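Local coordinates for protein DNA ligase (Aquifex aeolicus, PDB 3QWU) that is probably an ATP-dependent polynucleotide ligase of the lysine-adenylating nucleotidyltransferase family, and binds adenosine and calcium, at residues Gly42-Lys47 / Tyr96-Gly101; Trp52-Ile57 / Val156-Lys161; Glu79-Tyr84 / Pro183-Leu188. One frame throughout, in Å; residues are numbered along the deposited sequence.

Contact 1: residues Gly42-Lys47 / Tyr96-Gly101; sequences GTAIFK and YALSRG. With ADN (adenosine), chain C.
The junction between the N-terminal antiparallel sheet and a sheet of the nucleotidyltransferase core is where Gly42 meets Arg100 and Gly101 and where Ala44 and Phe46 meet Leu98. At the loop end the touching is done by backbone: Gly42 CA lies 3.1 Å from Arg100 O and 3.5 Å from Gly101 O, and the second of these CA-H...O contacts is nearly straight, with 162° at the hydrogen. The approach demands glycine, because a beta carbon built on Gly42 would lie 2.2 Å from Arg100 O. Arg87 ties the two loops together, its guanidinium bonding both Gly42 O and Ser99 O.

The Ser-Arg-Gly segment that follows strand 94-98 is consistent with motif Ia of the ligase family. In keeping with this, the Arg100 chain reaches toward the adenosine. Its CG is anti to the backbone N (chi1 -176°), and the chain then bends twice; as modelled, one face of the guanidinium lies against ADN O3', with Arg100 NE 3.7 Å from ADN O3'. The exact setting of the group is doubtful, since Arg100 NH1 sits implausibly close to Tyr54 O.

On the strand side the contact is wholly apolar, and Leu98 serves two partners with its two methyls. Leu98 CD1 meets Ala44 CB at 3.9 Å, whereas Leu98 CD2 comes to the edge of the Phe46 ring, 4.4 Å from Phe46 CZ and close to the ring plane. Tyr29 lies nearly parallel to the Phe46 ring, Phe89 meets it at a steeper tilt, and Ile51 packs on both Phe46 and Leu98.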
loop_
_atom_site.group_PDB
_atom_site.type_symbol
_atom_site.label_atom_id
_atom_site.label_comp_id
_atom_site.label_asym_id
_atom_site.label_seq_id
_atom_site.Cartn_x
_atom_site.Cartn_y
_atom_site.Cartn_z
ATOM N N GLY A 42 4.587 23.265 9.560
ATOM C CA GLY A 42 3.479 24.105 9.961
ATOM C C GLY A 42 3.946 25.340 10.697
ATOM O O GLY A 42 3.171 26.271 10.917
ATOM N N THR A 43 5.214 25.345 11.077
ATOM C CA THR A 43 5.804 26.483 11.751
ATOM C C THR A 43 5.756 27.660 10.802
ATOM O O THR A 43 6.066 27.518 9.618
ATOM C CB THR A 43 7.235 26.143 12.209
ATOM O OG1 THR A 43 7.141 25.091 13.184
ATOM C CG2 THR A 43 7.976 27.359 12.786
ATOM N N ALA A 44 5.302 28.793 11.330
ATOM C CA ALA A 44 5.020 29.998 10.559
ATOM C C ALA A 44 5.785 31.088 11.229
ATOM O O ALA A 44 5.579 31.313 12.413
ATOM C CB ALA A 44 3.569 30.330 10.620
ATOM N N ILE A 45 6.663 31.747 10.480
ATOM C CA ILE A 45 7.478 32.843 10.999
ATOM C C ILE A 45 6.890 34.153 10.494
ATOM O O ILE A 45 6.936 34.425 9.292
ATOM C CB ILE A 45 8.968 32.763 10.534
ATOM C CG1 ILE A 45 9.570 31.404 10.921
ATOM C CG2 ILE A 45 9.794 33.939 11.132
ATOM C CD1 ILE A 45 10.884 31.059 10.232
ATOM N N PHE A 46 6.361 34.959 11.417
ATOM C CA PHE A 46 5.881 36.279 11.109
ATOM C C PHE A 46 6.887 37.282 11.603
ATOM O O PHE A 46 7.733 36.962 12.420
ATOM C CB PHE A 46 4.538 36.501 11.786
ATOM C CG PHE A 46 3.439 35.616 11.252
ATOM C CD1 PHE A 46 2.664 36.026 10.167
ATOM C CD2 PHE A 46 3.183 34.379 11.832
ATOM C CE1 PHE A 46 1.624 35.233 9.671
ATOM C CE2 PHE A 46 2.140 33.571 11.349
ATOM C CZ PHE A 46 1.363 34.006 10.249
ATOM N N LYS A 47 6.800 38.515 11.135
ATOM C CA LYS A 47 7.816 39.511 11.506
ATOM C C LYS A 47 7.869 39.721 13.026
ATOM O O LYS A 47 8.944 39.880 13.592
ATOM C CB LYS A 47 7.562 40.827 10.771
ATOM C CG LYS A 47 8.558 41.981 11.113
ATOM C CD LYS A 47 7.931 43.082 12.037
ATOM C CE LYS A 47 8.986 43.959 12.765
ATOM N NZ LYS A 47 8.432 44.464 14.066
ATOM N N TYR A 96 -6.525 35.188 13.154
ATOM C CA TYR A 96 -6.229 34.328 12.016
ATOM C C TYR A 96 -6.135 32.891 12.463
ATOM O O TYR A 96 -5.872 32.584 13.655
ATOM C CB TYR A 96 -4.933 34.727 11.328
ATOM C CG TYR A 96 -4.870 36.182 10.919
ATOM C CD1 TYR A 96 -5.300 36.608 9.642
ATOM C CD2 TYR A 96 -4.379 37.142 11.795
ATOM C CE1 TYR A 96 -5.234 37.944 9.268
ATOM C CE2 TYR A 96 -4.314 38.482 11.422
ATOM C CZ TYR A 96 -4.741 38.875 10.166
ATOM O OH TYR A 96 -4.653 40.204 9.844
ATOM N N ALA A 97 -6.331 32.014 11.490
ATOM C CA ALA A 97 -6.359 30.560 11.756
ATOM C C ALA A 97 -5.415 29.895 10.787
ATOM O O ALA A 97 -5.496 30.155 9.582
ATOM C CB ALA A 97 -7.816 30.004 11.613
ATOM N N LEU A 98 -4.505 29.091 11.316
ATOM C CA LEU A 98 -3.534 28.363 10.500
ATOM C C LEU A 98 -3.921 26.891 10.383
ATOM O O LEU A 98 -4.253 26.274 11.401
ATOM C CB LEU A 98 -2.134 28.408 11.111
ATOM C CG LEU A 98 -1.406 29.736 11.248
ATOM C CD1 LEU A 98 -0.010 29.472 11.787
ATOM C CD2 LEU A 98 -1.318 30.536 9.923
ATOM N N SER A 99 -3.857 26.350 9.162
ATOM C CA SER A 99 -3.895 24.897 8.895
ATOM C C SER A 99 -2.651 24.193 9.439
ATOM O O SER A 99 -1.648 24.820 9.759
ATOM C CB SER A 99 -3.913 24.638 7.396
ATOM O OG SER A 99 -2.617 24.881 6.844
ATOM N N ARG A 100 -2.683 22.883 9.481
ATOM C CA ARG A 100 -1.578 22.153 10.047
ATOM C C ARG A 100 -0.352 22.462 9.258
ATOM O O ARG A 100 0.754 22.531 9.836
ATOM C CB ARG A 100 -1.844 20.650 10.031
ATOM C CG ARG A 100 -0.755 19.843 10.692
ATOM C CD ARG A 100 -0.773 19.761 12.237
ATOM N NE ARG A 100 -0.557 18.339 12.574
ATOM C CZ ARG A 100 0.446 17.807 13.278
ATOM N NH1 ARG A 100 1.367 18.552 13.838
ATOM N NH2 ARG A 100 0.507 16.491 13.448
ATOM N N GLY A 101 -0.546 22.633 7.936
ATOM C CA GLY A 101 0.545 22.915 7.022
ATOM C C GLY A 101 1.130 24.298 7.193
ATOM O O GLY A 101 2.217 24.574 6.701
HETATM O "O5'" ADN C . -1.981 14.283 15.424
HETATM C "C5'" ADN C . -3.214 14.143 16.131
HETATM C "C4'" ADN C . -4.233 15.134 15.582
HETATM O "O4'" ADN C . -5.564 14.897 16.135
HETATM C "C3'" ADN C . -3.864 16.560 15.967
HETATM O "O3'" ADN C . -3.014 17.234 15.043
HETATM C "C2'" ADN C . -5.211 17.255 16.133
HETATM O "O2'" ADN C . -5.523 18.036 14.992
HETATM C "C1'" ADN C . -6.253 16.153 16.308
HETATM N N9 ADN C . -6.894 16.139 17.633
HETATM C C8 ADN C . -8.211 15.895 17.825
HETATM N N7 ADN C . -8.553 15.930 19.135
HETATM C C5 ADN C . -7.391 16.175 19.795
HETATM C C6 ADN C . -7.029 16.296 21.211
HETATM N N6 ADN C . -8.027 16.169 22.131
HETATM N N1 ADN C . -5.730 16.590 21.528
HETATM C C2 ADN C . -4.777 16.699 20.558
HETATM N N3 ADN C . -5.044 16.560 19.228
HETATM C C4 ADN C . -6.307 16.321 18.811
#

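Contact 2: residues Trp52-Ile57 / Val156-Lys161; sequences WGYPHI and VFDFMK. With ADN (adenosine), chain C.
Phe157 and Tyr54 make an offset edge-to-face pair beside the adenosine, with ring centroids 5.3 Å apart and planes at 80°. The edge of Phe157 is directed at the face of Tyr54, and Phe157 CE1 comes within 3.4 Å of Tyr54 CZ. Phe157 CG stands between its backbone N and carbonyl carbon (chi1 59°), which turns one face of the ring to the base: ADN N3 lies over the ring centre, and Phe157 CD1 is 3.4 Å from ADN C2. Ile57, from the same loop as Tyr54, touches the adenosine through its CD1.

Asp158 comes next, and it too faces Cys130 of the neighbouring strand, so that the two residues form a classic beta bulge. The bulge lets consecutive side chains both reach segment 52-57. Asp158 OD2 takes a 2.6 Å hydrogen bond from Tyr54 OH on its anti lone pair, near the plane of the tyrosine ring and with the carboxylate turned 33° from it.

Farther along, Met160 SD sits 4.2 Å from Tyr54 CD2 in an oblique Met-aromatic contact. A bend at chi3 carries its methyl back toward the loop, where Met160 CE packs 3.8 Å from Trp52 CB and beside Gly53 O.

Asp158 is buried, yet amply supplied with partners: OD2 also forms salt bridges with Lys219 and Arg227, and OD1 with Lys173. Its charge is thus probably well compensated, and the shared OD2 is likely to help position both the tyrosine hydroxyl and Lys219, itself bonded to the adenosine.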
loop_
_atom_site.group_PDB
_atom_site.type_symbol
_atom_site.label_atom_id
_atom_site.label_comp_id
_atom_site.label_asym_id
_atom_site.label_seq_id
_atom_site.Cartn_x
_atom_site.Cartn_y
_atom_site.Cartn_z
ATOM N N TRP A 52 4.653 28.297 16.398
ATOM C CA TRP A 52 5.261 26.993 16.208
ATOM C C TRP A 52 4.193 26.044 15.695
ATOM O O TRP A 52 3.011 26.212 15.999
ATOM C CB TRP A 52 5.944 26.477 17.482
ATOM C CG TRP A 52 7.275 27.144 17.701
ATOM C CD1 TRP A 52 7.506 28.361 18.308
ATOM C CD2 TRP A 52 8.554 26.656 17.302
ATOM N NE1 TRP A 52 8.850 28.644 18.309
ATOM C CE2 TRP A 52 9.513 27.614 17.695
ATOM C CE3 TRP A 52 8.990 25.503 16.658
ATOM C CZ2 TRP A 52 10.876 27.436 17.461
ATOM C CZ3 TRP A 52 10.339 25.331 16.427
ATOM C CH2 TRP A 52 11.262 26.282 16.822
ATOM N N GLY A 53 4.648 25.133 14.839
ATOM C CA GLY A 53 3.847 24.053 14.287
ATOM C C GLY A 53 3.350 23.121 15.379
ATOM O O GLY A 53 3.974 23.020 16.412
ATOM N N TYR A 54 2.196 22.486 15.160
ATOM C CA TYR A 54 1.664 21.531 16.142
ATOM C C TYR A 54 2.472 20.294 15.948
ATOM O O TYR A 54 2.641 19.872 14.820
ATOM C CB TYR A 54 0.175 21.225 15.948
ATOM C CG TYR A 54 -0.411 20.580 17.159
ATOM C CD1 TYR A 54 -0.594 19.212 17.224
ATOM C CD2 TYR A 54 -0.784 21.326 18.224
ATOM C CE1 TYR A 54 -1.138 18.600 18.352
ATOM C CE2 TYR A 54 -1.357 20.735 19.346
ATOM C CZ TYR A 54 -1.499 19.372 19.407
ATOM O OH TYR A 54 -2.056 18.822 20.504
ATOM N N PRO A 55 3.061 19.767 17.028
ATOM C CA PRO A 55 4.005 18.665 16.956
ATOM C C PRO A 55 3.302 17.296 16.799
ATOM O O PRO A 55 2.126 17.156 17.142
ATOM C CB PRO A 55 4.755 18.781 18.286
ATOM C CG PRO A 55 3.757 19.304 19.216
ATOM C CD PRO A 55 2.844 20.209 18.412
ATOM N N HIS A 56 4.023 16.327 16.237
ATOM C CA HIS A 56 3.488 15.009 15.902
ATOM C C HIS A 56 3.143 14.248 17.178
ATOM O O HIS A 56 3.955 14.189 18.094
ATOM C CB HIS A 56 4.507 14.208 15.047
ATOM C CG HIS A 56 4.737 14.784 13.670
ATOM N ND1 HIS A 56 3.742 14.855 12.707
ATOM C CD2 HIS A 56 5.844 15.339 13.102
ATOM C CE1 HIS A 56 4.219 15.433 11.614
ATOM N NE2 HIS A 56 5.492 15.734 11.826
ATOM N N ILE A 57 1.944 13.679 17.253
ATOM C CA ILE A 57 1.629 12.753 18.354
ATOM C C ILE A 57 1.830 11.295 17.902
ATOM O O ILE A 57 1.275 10.864 16.917
ATOM C CB ILE A 57 0.170 12.918 18.824
ATOM C CG1 ILE A 57 -0.157 14.401 18.989
ATOM C CG2 ILE A 57 -0.090 12.045 20.069
ATOM C CD1 ILE A 57 -1.499 14.706 19.678
ATOM N N VAL A 156 -11.406 23.327 21.263
ATOM C CA VAL A 156 -10.087 23.527 21.822
ATOM C C VAL A 156 -9.567 22.255 22.552
ATOM O O VAL A 156 -10.311 21.594 23.284
ATOM C CB VAL A 156 -10.100 24.724 22.865
ATOM C CG1 VAL A 156 -8.688 24.924 23.489
ATOM C CG2 VAL A 156 -10.609 26.000 22.240
ATOM N N PHE A 157 -8.309 21.896 22.288
ATOM C CA PHE A 157 -7.619 20.809 22.974
ATOM C C PHE A 157 -6.230 21.218 23.482
ATOM O O PHE A 157 -5.575 20.454 24.233
ATOM C CB PHE A 157 -7.501 19.574 22.054
ATOM C CG PHE A 157 -6.769 19.816 20.762
ATOM C CD1 PHE A 157 -5.416 20.001 20.729
ATOM C CD2 PHE A 157 -7.449 19.877 19.561
ATOM C CE1 PHE A 157 -4.779 20.256 19.477
ATOM C CE2 PHE A 157 -6.797 20.138 18.363
ATOM C CZ PHE A 157 -5.481 20.342 18.331
ATOM N N ASP A 158 -5.730 22.383 23.070
ATOM C CA ASP A 158 -4.429 22.832 23.594
ATOM C C ASP A 158 -4.265 24.363 23.493
ATOM O O ASP A 158 -5.011 25.040 22.759
ATOM C CB ASP A 158 -3.247 22.056 22.902
ATOM C CG ASP A 158 -2.871 20.703 23.630
ATOM O OD1 ASP A 158 -2.769 20.701 24.898
ATOM O OD2 ASP A 158 -2.659 19.661 22.935
ATOM N N PHE A 159 -3.339 24.897 24.283
ATOM C CA PHE A 159 -2.825 26.237 24.057
ATOM C C PHE A 159 -1.326 26.148 23.924
ATOM O O PHE A 159 -0.666 25.385 24.626
ATOM C CB PHE A 159 -3.123 27.194 25.212
ATOM C CG PHE A 159 -4.581 27.481 25.425
ATOM C CD1 PHE A 159 -5.220 28.426 24.678
ATOM C CD2 PHE A 159 -5.296 26.826 26.420
ATOM C CE1 PHE A 159 -6.548 28.688 24.896
ATOM C CE2 PHE A 159 -6.654 27.107 26.641
ATOM C CZ PHE A 159 -7.274 27.998 25.862
ATOM N N MET A 160 -0.809 26.899 22.973
ATOM C CA MET A 160 0.585 27.109 22.829
ATOM C C MET A 160 0.762 28.570 23.080
ATOM O O MET A 160 -0.211 29.249 23.377
ATOM C CB MET A 160 1.018 26.690 21.436
ATOM C CG MET A 160 0.995 25.172 21.280
ATOM S SD MET A 160 1.455 24.555 19.654
ATOM C CE MET A 160 3.238 24.868 19.576
ATOM N N LYS A 161 1.989 29.056 22.953
ATOM C CA LYS A 161 2.313 30.445 23.136
ATOM C C LYS A 161 3.176 30.927 21.976
ATOM O O LYS A 161 4.037 30.223 21.525
ATOM C CB LYS A 161 3.107 30.615 24.466
ATOM C CG LYS A 161 2.244 30.944 25.705
ATOM C CD LYS A 161 3.021 31.029 27.061
ATOM C CE LYS A 161 2.363 32.070 28.018
ATOM N NZ LYS A 161 2.495 31.774 29.502
HETATM O "O5'" ADN C . -1.981 14.283 15.424
HETATM C "C5'" ADN C . -3.214 14.143 16.131
HETATM C "C4'" ADN C . -4.233 15.134 15.582
HETATM O "O4'" ADN C . -5.564 14.897 16.135
HETATM C "C3'" ADN C . -3.864 16.560 15.967
HETATM O "O3'" ADN C . -3.014 17.234 15.043
HETATM C "C2'" ADN C . -5.211 17.255 16.133
HETATM O "O2'" ADN C . -5.523 18.036 14.992
HETATM C "C1'" ADN C . -6.253 16.153 16.308
HETATM N N9 ADN C . -6.894 16.139 17.633
HETATM C C8 ADN C . -8.211 15.895 17.825
HETATM N N7 ADN C . -8.553 15.930 19.135
HETATM C C5 ADN C . -7.391 16.175 19.795
HETATM C C6 ADN C . -7.029 16.296 21.211
HETATM N N6 ADN C . -8.027 16.169 22.131
HETATM N N1 ADN C . -5.730 16.590 21.528
HETATM C C2 ADN C . -4.777 16.699 20.558
HETATM N N3 ADN C . -5.044 16.560 19.228
HETATM C C4 ADN C . -6.307 16.321 18.811
#

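Contact 3: residues Glu79-Tyr84 / Pro183-Leu188; sequences EKVDGY and PHVEIL. With CA (calcium ion), chain D; ADN (adenosine), chain C; GOL (glycerol), chain E.
Val185 lays its branched side chain against the carbonyl of Glu79, with Val185 CB 3.6 Å from Glu79 O, and also borders the exocyclic amine of the adenine, Val185 CG2 being 3.5 Å from ADN N6. That amine donates to the same carbonyl, ADN N6 to Glu79 O at 2.8 Å, so the valine covers a bond that reads the base. Val185 CG1 reaches on to Val81 CG2 at 4.1 Å.

Glu79 N gives a backbone hydrogen bond of 3.0 Å to Glu186 O. The two acidic side chains run near each other, Glu79 OE1 and Glu186 OE1 being 4.2 Å apart. Arg213 probably eases their repulsion, pairing with Glu79 and, weakly and at long range, with Glu186.

Lys80 points away from 183-188. Its chain is extended until a bend at chi4 (-36°) brings Lys80 NZ to ADN O4' at 2.8 Å, and Lys80 NZ also forms a salt bridge with Glu214. With a methionine in its place, ADN O4' would probably lose this donor and Glu214 its ion-pair mate.

Asp82 OD2 binds the calcium ion at 2.6 Å, with Glu143, Asp239 and two waters completing the observed coordination. Lys-Val-Asp-Gly fits the KxDG motif of covalent nucleotidyltransferases, whose lysine in relatives carries the AMP.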
loop_
_atom_site.group_PDB
_atom_site.type_symbol
_atom_site.label_atom_id
_atom_site.label_comp_id
_atom_site.label_asym_id
_atom_site.label_seq_id
_atom_site.Cartn_x
_atom_site.Cartn_y
_atom_site.Cartn_z
ATOM N N GLU A 79 -10.830 13.287 24.344
ATOM C CA GLU A 79 -11.383 12.772 23.106
ATOM C C GLU A 79 -10.589 13.328 21.928
ATOM O O GLU A 79 -10.265 14.509 21.892
ATOM C CB GLU A 79 -12.853 13.133 22.908
ATOM C CG GLU A 79 -13.372 12.607 21.527
ATOM C CD GLU A 79 -14.813 13.020 21.178
ATOM O OE1 GLU A 79 -15.410 13.771 21.960
ATOM O OE2 GLU A 79 -15.343 12.592 20.128
ATOM N N LYS A 80 -10.283 12.438 20.992
ATOM C CA LYS A 80 -9.676 12.795 19.751
ATOM C C LYS A 80 -10.826 13.007 18.725
ATOM O O LYS A 80 -11.608 12.100 18.382
ATOM C CB LYS A 80 -8.675 11.710 19.287
ATOM C CG LYS A 80 -7.755 12.270 18.208
ATOM C CD LYS A 80 -6.840 11.293 17.520
ATOM C CE LYS A 80 -6.290 11.940 16.154
ATOM N NZ LYS A 80 -7.306 12.855 15.347
ATOM N N VAL A 81 -10.985 14.245 18.309
ATOM C CA VAL A 81 -12.102 14.624 17.454
ATOM C C VAL A 81 -11.572 14.601 16.018
ATOM O O VAL A 81 -10.489 15.123 15.706
ATOM C CB VAL A 81 -12.655 16.042 17.815
ATOM C CG1 VAL A 81 -13.608 16.520 16.726
ATOM C CG2 VAL A 81 -13.358 16.028 19.146
ATOM N N ASP A 82 -12.347 13.980 15.158
ATOM C CA ASP A 82 -11.959 13.769 13.783
ATOM C C ASP A 82 -12.414 14.951 12.927
ATOM O O ASP A 82 -13.551 15.021 12.479
ATOM C CB ASP A 82 -12.539 12.463 13.279
ATOM C CG ASP A 82 -12.024 12.098 11.884
ATOM O OD1 ASP A 82 -10.953 12.591 11.444
ATOM O OD2 ASP A 82 -12.678 11.278 11.217
ATOM N N GLY A 83 -11.498 15.888 12.728
ATOM C CA GLY A 83 -11.749 17.056 11.896
ATOM C C GLY A 83 -10.391 17.472 11.361
ATOM O O GLY A 83 -9.587 16.622 11.006
ATOM N N TYR A 84 -10.102 18.769 11.343
ATOM C CA TYR A 84 -8.776 19.240 11.004
ATOM C C TYR A 84 -8.234 20.194 12.066
ATOM O O TYR A 84 -8.940 20.852 12.783
ATOM C CB TYR A 84 -8.750 19.841 9.598
ATOM C CG TYR A 84 -9.557 21.149 9.460
ATOM C CD1 TYR A 84 -8.918 22.388 9.509
ATOM C CD2 TYR A 84 -10.951 21.141 9.285
ATOM C CE1 TYR A 84 -9.639 23.580 9.378
ATOM C CE2 TYR A 84 -11.690 22.348 9.163
ATOM C CZ TYR A 84 -11.008 23.556 9.198
ATOM O OH TYR A 84 -11.675 24.733 9.098
ATOM N N PRO A 183 -15.557 26.232 23.753
ATOM C CA PRO A 183 -15.878 24.852 23.406
ATOM C C PRO A 183 -14.585 24.020 23.421
ATOM O O PRO A 183 -13.539 24.490 22.930
ATOM C CB PRO A 183 -16.441 24.971 21.983
ATOM C CG PRO A 183 -15.814 26.247 21.401
ATOM C CD PRO A 183 -15.456 27.125 22.577
ATOM N N HIS A 184 -14.642 22.815 23.983
ATOM C CA HIS A 184 -13.441 22.009 24.228
ATOM C C HIS A 184 -13.699 20.532 23.926
ATOM O O HIS A 184 -14.840 20.094 23.845
ATOM C CB HIS A 184 -13.051 22.142 25.692
ATOM C CG HIS A 184 -14.165 21.738 26.608
ATOM N ND1 HIS A 184 -15.011 22.654 27.194
ATOM C CD2 HIS A 184 -14.645 20.514 26.936
ATOM C CE1 HIS A 184 -15.938 22.006 27.884
ATOM N NE2 HIS A 184 -15.738 20.706 27.743
ATOM N N VAL A 185 -12.624 19.762 23.775
ATOM C CA VAL A 185 -12.748 18.312 23.547
ATOM C C VAL A 185 -13.240 17.743 24.864
ATOM O O VAL A 185 -12.998 18.354 25.904
ATOM C CB VAL A 185 -11.389 17.697 23.084
ATOM C CG1 VAL A 185 -11.012 18.221 21.677
ATOM C CG2 VAL A 185 -10.252 18.018 24.065
ATOM N N GLU A 186 -13.999 16.646 24.838
ATOM C CA GLU A 186 -14.465 16.002 26.060
ATOM C C GLU A 186 -13.250 15.569 26.861
ATOM O O GLU A 186 -12.308 15.038 26.288
ATOM C CB GLU A 186 -15.366 14.774 25.756
ATOM C CG GLU A 186 -15.668 13.902 27.027
ATOM C CD GLU A 186 -16.606 12.726 26.807
ATOM O OE1 GLU A 186 -16.866 12.391 25.649
ATOM O OE2 GLU A 186 -17.081 12.106 27.799
ATOM N N ILE A 187 -13.279 15.760 28.198
ATOM C CA ILE A 187 -12.202 15.317 29.060
ATOM C C ILE A 187 -12.727 14.118 29.812
ATOM O O ILE A 187 -13.764 14.218 30.489
ATOM C CB ILE A 187 -11.783 16.342 30.067
ATOM C CG1 ILE A 187 -11.525 17.724 29.433
ATOM C CG2 ILE A 187 -10.524 15.855 30.842
ATOM C CD1 ILE A 187 -10.069 17.996 28.901
ATOM N N LEU A 188 -12.038 12.974 29.693
ATOM C CA LEU A 188 -12.499 11.734 30.340
ATOM C C LEU A 188 -12.034 11.617 31.777
ATOM O O LEU A 188 -12.698 10.972 32.591
ATOM C CB LEU A 188 -12.040 10.503 29.570
ATOM C CG LEU A 188 -12.775 10.204 28.269
ATOM C CD1 LEU A 188 -14.307 10.082 28.520
ATOM C CD2 LEU A 188 -12.429 11.206 27.106
HETATM CA CA CA D . -11.859 8.892 10.616
HETATM O "O5'" ADN C . -1.981 14.283 15.424
HETATM C "C5'" ADN C . -3.214 14.143 16.131
HETATM C "C4'" ADN C . -4.233 15.134 15.582
HETATM O "O4'" ADN C . -5.564 14.897 16.135
HETATM C "C3'" ADN C . -3.864 16.560 15.967
HETATM O "O3'" ADN C . -3.014 17.234 15.043
HETATM C "C2'" ADN C . -5.211 17.255 16.133
HETATM O "O2'" ADN C . -5.523 18.036 14.992
HETATM C "C1'" ADN C . -6.253 16.153 16.308
HETATM N N9 ADN C . -6.894 16.139 17.633
HETATM C C8 ADN C . -8.211 15.895 17.825
HETATM N N7 ADN C . -8.553 15.930 19.135
HETATM C C5 ADN C . -7.391 16.175 19.795
HETATM C C6 ADN C . -7.029 16.296 21.211
HETATM N N6 ADN C . -8.027 16.169 22.131
HETATM N N1 ADN C . -5.730 16.590 21.528
HETATM C C2 ADN C . -4.777 16.699 20.558
HETATM N N3 ADN C . -5.044 16.560 19.228
HETATM C C4 ADN C . -6.307 16.321 18.811
HETATM C C1 GOL E . -16.039 16.877 21.753
HETATM O O1 GOL E . -14.951 16.089 22.195
HETATM C C2 GOL E . -17.141 16.831 22.798
HETATM O O2 GOL E . -17.482 18.141 23.171
HETATM C C3 GOL E . -18.345 15.974 22.391
HETATM O O3 GOL E . -19.614 16.560 22.674
HETATM O O HOH W 1 -10.288 10.441 9.811
HETATM O O HOH W 2 -9.832 8.451 11.467
#

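In the fold
From the N terminus the chain lays down 42-47, 52-57 and 79-84, and then meets their partners in the same order. Segment 96-101 closes the loop of contact 1, 156-161 that of contact 2, and 183-188 that of contact 3, so every pair of loops crosses. Contact 1 joins the N-terminal sheet to the sheet holding strand 94-98; contact 2 brings the linker between strands 50-51 and 58-60 onto the far edge strand of that second sheet; contact 3 joins the inner strand 75-80 of the mixed sheet to its edge strand 187-191. Neighbouring contacts interlock through Thr43 with Gly53, and through Val156 with Pro183 and Val185. Contacts 1 and 3 do not touch, but all three converge on the adenosine.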